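Local structure of anti-sigma-I factor RsgI3 (Clostridium thermocellum, 6QE7) at residues A[7-21]-A[37-51]. The protein probably holds the sigma factor SigI3 inactive until its extracellular tandem PA14 domains, the part described here, bind plant cell-wall polysaccharide such as pectin. Numbering follows the deposited sequence.
With CA (calcium ion), chain E.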
loop_
_atom_site.group_PDB
_atom_site.type_symbol
_atom_site.label_atom_id
_atom_site.label_comp_id
_atom_site.label_asym_id
_atom_site.label_seq_id
_atom_site.Cartn_x
_atom_site.Cartn_y
_atom_site.Cartn_z
ATOM N N ARG A 7 -6.698 -11.305 15.197
ATOM C CA ARG A 7 -7.293 -10.657 14.020
ATOM C C ARG A 7 -6.249 -10.595 12.920
ATOM O O ARG A 7 -5.235 -9.921 13.113
ATOM C CB ARG A 7 -7.762 -9.263 14.428
ATOM C CG ARG A 7 -8.423 -8.463 13.314
ATOM C CD ARG A 7 -8.371 -6.981 13.649
ATOM N NE ARG A 7 -9.699 -6.726 14.098
ATOM C CZ ARG A 7 -10.228 -5.526 14.393
ATOM N NH1 ARG A 7 -9.495 -4.424 14.322
ATOM N NH2 ARG A 7 -11.498 -5.466 14.790
ATOM N N GLY A 8 -6.580 -11.171 11.764
ATOM C CA GLY A 8 -5.787 -11.145 10.528
ATOM C C GLY A 8 -6.350 -10.161 9.535
ATOM O O GLY A 8 -7.574 -10.207 9.208
ATOM N N GLU A 9 -5.520 -9.205 9.159
ATOM C CA GLU A 9 -5.845 -8.230 8.104
ATOM C C GLU A 9 -5.091 -8.733 6.870
ATOM O O GLU A 9 -3.810 -8.768 6.920
ATOM C CB GLU A 9 -5.429 -6.786 8.462
ATOM C CG GLU A 9 -5.955 -6.140 9.751
ATOM C CD GLU A 9 -4.985 -5.127 10.387
ATOM O OE1 GLU A 9 -4.163 -4.489 9.658
ATOM O OE2 GLU A 9 -5.001 -5.000 11.604
ATOM N N TYR A 10 -5.821 -8.923 5.780
ATOM C CA TYR A 10 -5.350 -9.500 4.515
ATOM C C TYR A 10 -5.427 -8.467 3.424
ATOM O O TYR A 10 -6.480 -7.905 3.118
ATOM C CB TYR A 10 -6.196 -10.724 4.180
ATOM C CG TYR A 10 -5.915 -11.884 5.085
ATOM C CD1 TYR A 10 -6.493 -11.971 6.340
ATOM C CD2 TYR A 10 -5.041 -12.896 4.735
ATOM C CE1 TYR A 10 -6.224 -13.047 7.184
ATOM C CE2 TYR A 10 -4.802 -13.997 5.548
ATOM C CZ TYR A 10 -5.396 -14.080 6.795
ATOM O OH TYR A 10 -5.116 -15.133 7.625
ATOM N N TYR A 11 -4.278 -8.191 2.830
ATOM C CA TYR A 11 -4.139 -7.109 1.832
ATOM C C TYR A 11 -3.666 -7.773 0.528
ATOM O O TYR A 11 -2.784 -8.615 0.627
ATOM C CB TYR A 11 -3.098 -6.129 2.379
ATOM C CG TYR A 11 -3.467 -5.409 3.650
ATOM C CD1 TYR A 11 -3.260 -6.014 4.887
ATOM C CD2 TYR A 11 -3.906 -4.087 3.618
ATOM C CE1 TYR A 11 -3.561 -5.361 6.055
ATOM C CE2 TYR A 11 -4.208 -3.411 4.778
ATOM C CZ TYR A 11 -4.025 -4.056 5.979
ATOM O OH TYR A 11 -4.391 -3.419 7.093
ATOM N N ASN A 12 -4.036 -7.222 -0.629
ATOM C CA ASN A 12 -3.669 -7.743 -1.974
ATOM C C ASN A 12 -2.384 -7.129 -2.523
ATOM O O ASN A 12 -1.980 -7.531 -3.646
ATOM C CB ASN A 12 -4.799 -7.500 -2.994
ATOM C CG ASN A 12 -5.632 -8.744 -3.156
ATOM O OD1 ASN A 12 -5.051 -9.803 -3.333
ATOM N ND2 ASN A 12 -6.958 -8.654 -3.048
ATOM N N ASN A 13 -1.770 -6.201 -1.796
ATOM C CA ASN A 13 -0.374 -5.729 -2.016
ATOM C C ASN A 13 0.497 -6.243 -0.844
ATOM O O ASN A 13 -0.069 -6.641 0.221
ATOM C CB ASN A 13 -0.361 -4.199 -2.136
ATOM C CG ASN A 13 -0.653 -3.695 -3.541
ATOM O OD1 ASN A 13 -0.580 -4.449 -4.511
ATOM N ND2 ASN A 13 -0.844 -2.389 -3.686
ATOM N N MET A 14 1.820 -6.132 -0.957
ATOM C CA MET A 14 2.787 -6.683 0.027
ATOM C C MET A 14 3.198 -5.618 1.027
ATOM O O MET A 14 3.970 -5.912 1.934
ATOM C CB MET A 14 3.970 -7.326 -0.699
ATOM C CG MET A 14 5.026 -6.423 -1.299
ATOM S SD MET A 14 5.839 -7.782 -2.338
ATOM C CE MET A 14 6.815 -6.748 -3.458
ATOM N N ASP A 15 2.605 -4.421 0.933
ATOM C CA ASP A 15 2.922 -3.324 1.877
ATOM C C ASP A 15 1.676 -2.824 2.573
ATOM O O ASP A 15 1.609 -1.595 2.806
ATOM C CB ASP A 15 3.491 -2.119 1.129
ATOM C CG ASP A 15 2.518 -1.551 0.078
ATOM O OD1 ASP A 15 1.464 -2.212 -0.244
ATOM O OD2 ASP A 15 2.822 -0.452 -0.396
ATOM N N PHE A 16 0.706 -3.678 2.873
ATOM C CA PHE A 16 -0.453 -3.317 3.720
ATOM C C PHE A 16 -1.224 -2.213 3.014
ATOM O O PHE A 16 -1.729 -1.336 3.688
ATOM C CB PHE A 16 -0.047 -2.865 5.134
ATOM C CG PHE A 16 0.818 -3.923 5.789
ATOM C CD1 PHE A 16 0.256 -5.110 6.184
ATOM C CD2 PHE A 16 2.186 -3.766 5.877
ATOM C CE1 PHE A 16 1.036 -6.105 6.744
ATOM C CE2 PHE A 16 2.983 -4.766 6.407
ATOM C CZ PHE A 16 2.395 -5.941 6.821
ATOM N N SER A 17 -1.317 -2.284 1.698
ATOM C CA SER A 17 -2.294 -1.527 0.880
ATOM C C SER A 17 -3.120 -2.538 0.097
ATOM O O SER A 17 -2.733 -3.789 0.017
ATOM C CB SER A 17 -1.635 -0.505 -0.039
ATOM O OG SER A 17 -0.849 -1.183 -1.032
ATOM N N ARG A 18 -4.219 -2.050 -0.451
ATOM C CA ARG A 18 -5.286 -2.857 -1.101
ATOM C C ARG A 18 -5.849 -3.850 -0.089
ATOM O O ARG A 18 -5.862 -5.067 -0.334
ATOM C CB ARG A 18 -4.714 -3.582 -2.308
ATOM C CG ARG A 18 -4.746 -2.742 -3.564
ATOM C CD ARG A 18 -4.172 -3.599 -4.649
ATOM N NE ARG A 18 -3.867 -2.850 -5.841
ATOM C CZ ARG A 18 -4.757 -2.505 -6.766
ATOM N NH1 ARG A 18 -6.047 -2.772 -6.605
ATOM N NH2 ARG A 18 -4.344 -1.894 -7.860
ATOM N N PHE A 19 -6.370 -3.299 0.980
ATOM C CA PHE A 19 -7.000 -4.067 2.068
ATOM C C PHE A 19 -8.177 -4.852 1.460
ATOM O O PHE A 19 -8.911 -4.265 0.664
ATOM C CB PHE A 19 -7.423 -3.129 3.200
ATOM C CG PHE A 19 -8.352 -3.838 4.144
ATOM C CD1 PHE A 19 -7.881 -4.848 4.986
ATOM C CD2 PHE A 19 -9.716 -3.596 4.101
ATOM C CE1 PHE A 19 -8.743 -5.552 5.807
ATOM C CE2 PHE A 19 -10.569 -4.295 4.961
ATOM C CZ PHE A 19 -10.078 -5.288 5.776
ATOM N N GLN A 20 -8.261 -6.150 1.717
ATOM C CA GLN A 20 -9.399 -6.988 1.255
ATOM C C GLN A 20 -10.346 -7.406 2.385
ATOM O O GLN A 20 -11.538 -7.160 2.292
ATOM C CB GLN A 20 -8.892 -8.228 0.524
ATOM C CG GLN A 20 -9.968 -8.967 -0.282
ATOM C CD GLN A 20 -10.697 -8.083 -1.273
ATOM O OE1 GLN A 20 -10.143 -7.165 -1.835
ATOM N NE2 GLN A 20 -11.975 -8.300 -1.414
ATOM N N PHE A 21 -9.900 -8.091 3.407
ATOM C CA PHE A 21 -10.852 -8.579 4.427
ATOM C C PHE A 21 -10.065 -8.734 5.734
ATOM O O PHE A 21 -8.816 -8.779 5.704
ATOM C CB PHE A 21 -11.571 -9.843 3.964
ATOM C CG PHE A 21 -10.645 -11.051 3.872
ATOM C CD1 PHE A 21 -10.235 -11.741 5.003
ATOM C CD2 PHE A 21 -10.085 -11.424 2.674
ATOM C CE1 PHE A 21 -9.342 -12.802 4.924
ATOM C CE2 PHE A 21 -9.184 -12.474 2.588
ATOM C CZ PHE A 21 -8.788 -13.146 3.715
ATOM N N PRO A 37 -4.198 -17.127 0.766
ATOM C CA PRO A 37 -5.095 -17.481 1.858
ATOM C C PRO A 37 -6.607 -17.558 1.552
ATOM O O PRO A 37 -7.356 -17.864 2.428
ATOM C CB PRO A 37 -4.892 -16.286 2.828
ATOM C CG PRO A 37 -3.518 -15.686 2.439
ATOM C CD PRO A 37 -3.570 -15.808 0.931
ATOM N N ASP A 38 -7.055 -17.096 0.396
ATOM C CA ASP A 38 -8.499 -16.918 0.148
ATOM C C ASP A 38 -8.696 -16.579 -1.323
ATOM O O ASP A 38 -7.829 -15.892 -1.887
ATOM C CB ASP A 38 -9.066 -15.758 0.982
ATOM C CG ASP A 38 -10.584 -15.667 0.905
ATOM O OD1 ASP A 38 -11.248 -16.367 1.725
ATOM O OD2 ASP A 38 -11.089 -14.924 0.026
ATOM N N GLN A 39 -9.800 -16.976 -1.921
ATOM C CA GLN A 39 -10.053 -16.685 -3.352
ATOM C C GLN A 39 -10.068 -15.154 -3.605
ATOM O O GLN A 39 -9.864 -14.787 -4.738
ATOM C CB GLN A 39 -11.394 -17.268 -3.778
ATOM C CG GLN A 39 -12.596 -16.540 -3.160
ATOM C CD GLN A 39 -13.884 -17.215 -3.588
ATOM O OE1 GLN A 39 -13.859 -18.094 -4.459
ATOM N NE2 GLN A 39 -15.008 -16.836 -2.981
ATOM N N SER A 40 -10.347 -14.295 -2.612
ATOM C CA SER A 40 -10.398 -12.811 -2.776
ATOM C C SER A 40 -8.967 -12.218 -2.744
ATOM O O SER A 40 -8.804 -11.017 -3.036
ATOM C CB SER A 40 -11.291 -12.197 -1.764
ATOM O OG SER A 40 -10.717 -12.290 -0.486
ATOM N N ILE A 41 -7.949 -13.028 -2.425
ATOM C CA ILE A 41 -6.529 -12.598 -2.526
ATOM C C ILE A 41 -5.889 -13.159 -3.789
ATOM O O ILE A 41 -5.643 -14.401 -3.889
ATOM C CB ILE A 41 -5.737 -13.058 -1.277
ATOM C CG1 ILE A 41 -6.292 -12.410 -0.014
ATOM C CG2 ILE A 41 -4.225 -12.790 -1.450
ATOM C CD1 ILE A 41 -6.393 -10.879 -0.049
ATOM N N GLY A 42 -5.376 -12.298 -4.617
ATOM C CA GLY A 42 -4.630 -12.766 -5.815
ATOM C C GLY A 42 -3.279 -13.403 -5.545
ATOM O O GLY A 42 -2.581 -13.013 -4.591
ATOM N N LYS A 43 -2.848 -14.278 -6.458
ATOM C CA LYS A 43 -1.499 -14.883 -6.482
ATOM C C LYS A 43 -0.466 -13.785 -6.416
ATOM O O LYS A 43 -0.546 -12.829 -7.192
ATOM C CB LYS A 43 -1.166 -15.640 -7.762
ATOM C CG LYS A 43 -0.027 -16.640 -7.594
ATOM C CD LYS A 43 0.282 -17.365 -8.927
ATOM C CE LYS A 43 1.675 -17.910 -9.027
ATOM N NZ LYS A 43 1.895 -18.974 -8.012
ATOM N N ASP A 44 0.451 -13.942 -5.485
ATOM C CA ASP A 44 1.668 -13.118 -5.347
ATOM C C ASP A 44 1.359 -11.737 -4.719
ATOM O O ASP A 44 0.197 -11.273 -4.721
ATOM C CB ASP A 44 2.454 -13.005 -6.665
ATOM C CG ASP A 44 3.057 -14.296 -7.191
ATOM O OD1 ASP A 44 3.198 -15.193 -6.383
ATOM O OD2 ASP A 44 3.384 -14.394 -8.445
ATOM N N THR A 45 2.439 -11.133 -4.181
ATOM C CA THR A 45 2.495 -9.781 -3.576
ATOM C C THR A 45 1.279 -9.571 -2.675
ATOM O O THR A 45 0.431 -8.758 -3.020
ATOM C CB THR A 45 2.559 -8.717 -4.683
ATOM O OG1 THR A 45 1.440 -8.978 -5.515
ATOM C CG2 THR A 45 3.801 -8.768 -5.534
ATOM N N TYR A 46 1.218 -10.249 -1.525
ATOM C CA TYR A 46 0.161 -10.028 -0.555
ATOM C C TYR A 46 0.812 -9.912 0.816
ATOM O O TYR A 46 2.037 -10.228 0.932
ATOM C CB TYR A 46 -0.972 -11.059 -0.654
ATOM C CG TYR A 46 -0.611 -12.519 -0.557
ATOM C CD1 TYR A 46 -0.528 -13.141 0.661
ATOM C CD2 TYR A 46 -0.499 -13.331 -1.695
ATOM C CE1 TYR A 46 -0.262 -14.502 0.783
ATOM C CE2 TYR A 46 -0.364 -14.708 -1.593
ATOM C CZ TYR A 46 -0.178 -15.292 -0.352
ATOM O OH TYR A 46 0.028 -16.647 -0.205
ATOM N N SER A 47 0.026 -9.378 1.755
ATOM C CA SER A 47 0.480 -9.132 3.136
ATOM C C SER A 47 -0.672 -9.325 4.102
ATOM O O SER A 47 -1.825 -9.166 3.703
ATOM C CB SER A 47 1.180 -7.800 3.314
ATOM O OG SER A 47 0.393 -6.677 2.900
ATOM N N VAL A 48 -0.274 -9.668 5.332
ATOM C CA VAL A 48 -1.150 -10.061 6.438
ATOM C C VAL A 48 -0.538 -9.417 7.664
ATOM O O VAL A 48 0.665 -9.580 7.895
ATOM C CB VAL A 48 -1.278 -11.607 6.600
ATOM C CG1 VAL A 48 -2.393 -11.889 7.544
ATOM C CG2 VAL A 48 -1.541 -12.349 5.283
ATOM N N ARG A 49 -1.418 -8.819 8.443
ATOM C CA ARG A 49 -1.120 -8.329 9.778
ATOM C C ARG A 49 -2.039 -9.012 10.788
ATOM O O ARG A 49 -3.224 -8.813 10.718
ATOM C CB ARG A 49 -1.361 -6.828 9.893
ATOM C CG ARG A 49 -0.740 -6.304 11.187
ATOM C CD ARG A 49 -1.032 -4.861 11.337
ATOM N NE ARG A 49 -0.123 -4.133 10.508
ATOM C CZ ARG A 49 -0.441 -3.250 9.557
ATOM N NH1 ARG A 49 -1.693 -3.050 9.214
ATOM N NH2 ARG A 49 0.532 -2.568 8.958
ATOM N N TRP A 50 -1.439 -9.700 11.745
ATOM C CA TRP A 50 -2.145 -10.341 12.870
ATOM C C TRP A 50 -1.899 -9.505 14.115
ATOM O O TRP A 50 -0.738 -9.189 14.362
ATOM C CB TRP A 50 -1.623 -11.741 13.061
ATOM C CG TRP A 50 -1.978 -12.694 11.968
ATOM C CD1 TRP A 50 -3.196 -13.285 11.796
ATOM C CD2 TRP A 50 -1.098 -13.302 11.017
ATOM N NE1 TRP A 50 -3.152 -14.159 10.764
ATOM C CE2 TRP A 50 -1.898 -14.171 10.219
ATOM C CE3 TRP A 50 0.249 -13.165 10.672
ATOM C CZ2 TRP A 50 -1.374 -14.933 9.153
ATOM C CZ3 TRP A 50 0.763 -13.893 9.591
ATOM C CH2 TRP A 50 -0.048 -14.738 8.819
ATOM N N THR A 51 -2.954 -9.042 14.776
ATOM C CA THR A 51 -2.824 -8.310 16.056
ATOM C C THR A 51 -3.800 -8.826 17.122
ATOM O O THR A 51 -4.884 -9.316 16.802
ATOM C CB THR A 51 -3.058 -6.827 15.867
ATOM O OG1 THR A 51 -4.421 -6.688 15.492
ATOM C CG2 THR A 51 -2.081 -6.192 14.891
HETATM CA CA CA E . -0.909 -8.956 -5.048
HETATM O O HOH W 1 -4.755 -7.225 12.925
HETATM O O HOH W 2 -2.452 -10.544 -3.996
HETATM O O HOH W 3 -0.659 -6.761 -6.059
HETATM O O HOH W 4 -0.863 -10.338 -7.067
HETATM O O HOH W 5 -2.972 -8.425 -6.300
#
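A calcium ion joins the ends of two strands: Asn12 O of segment 7-21 binds it at 2.3 Å, Asp44 O, Thr45 O and Thr45 OG1 of segment 37-51 also bind, and four waters complete eight oxygen ligands. These strands, 7-11 and 46-51, pair antiparallel in the first PA14 domain, with paired backbone bonds at Arg7/Thr51, Glu9/Arg49 and Tyr11/Ser47. Thr45 suits the site because its hydroxyl, lying between backbone N and carbonyl carbon (chi1 55°), chelates the ion together with its own carbonyl. The amide of Asn12 ties down the loop at Ser40 to Gly42: ND2 gives an almost straight bond to Ser40 O, in the plane of both groups, and OD1 accepts from Gly42 N at 2.8 Å. Two residues after Thr45, Ser47 serves both ways, OG donating to Asn13 O (2.7 Å) and accepting from Phe16 N. Phe16 is thereby sandwiched, with Ser47 on one face and the guanidinium of Arg49 stacked on the other, planes 23° apart. Arg49 NH1 also meets Glu9 OE1 at 2.9 Å; Tyr11 OH donates to that same oxygen, and Glu110 pairs with Arg49 NE. On the reverse face of the sheet, Val48 CG1 sits over the Tyr10 ring. The Phe16 face and two carboxylates thus fix the guanidinium, the carboxylates probably balancing its charge, while calcium probably offsets the repulsion between Asn12 O and Thr45 O, 2.8 Å apart.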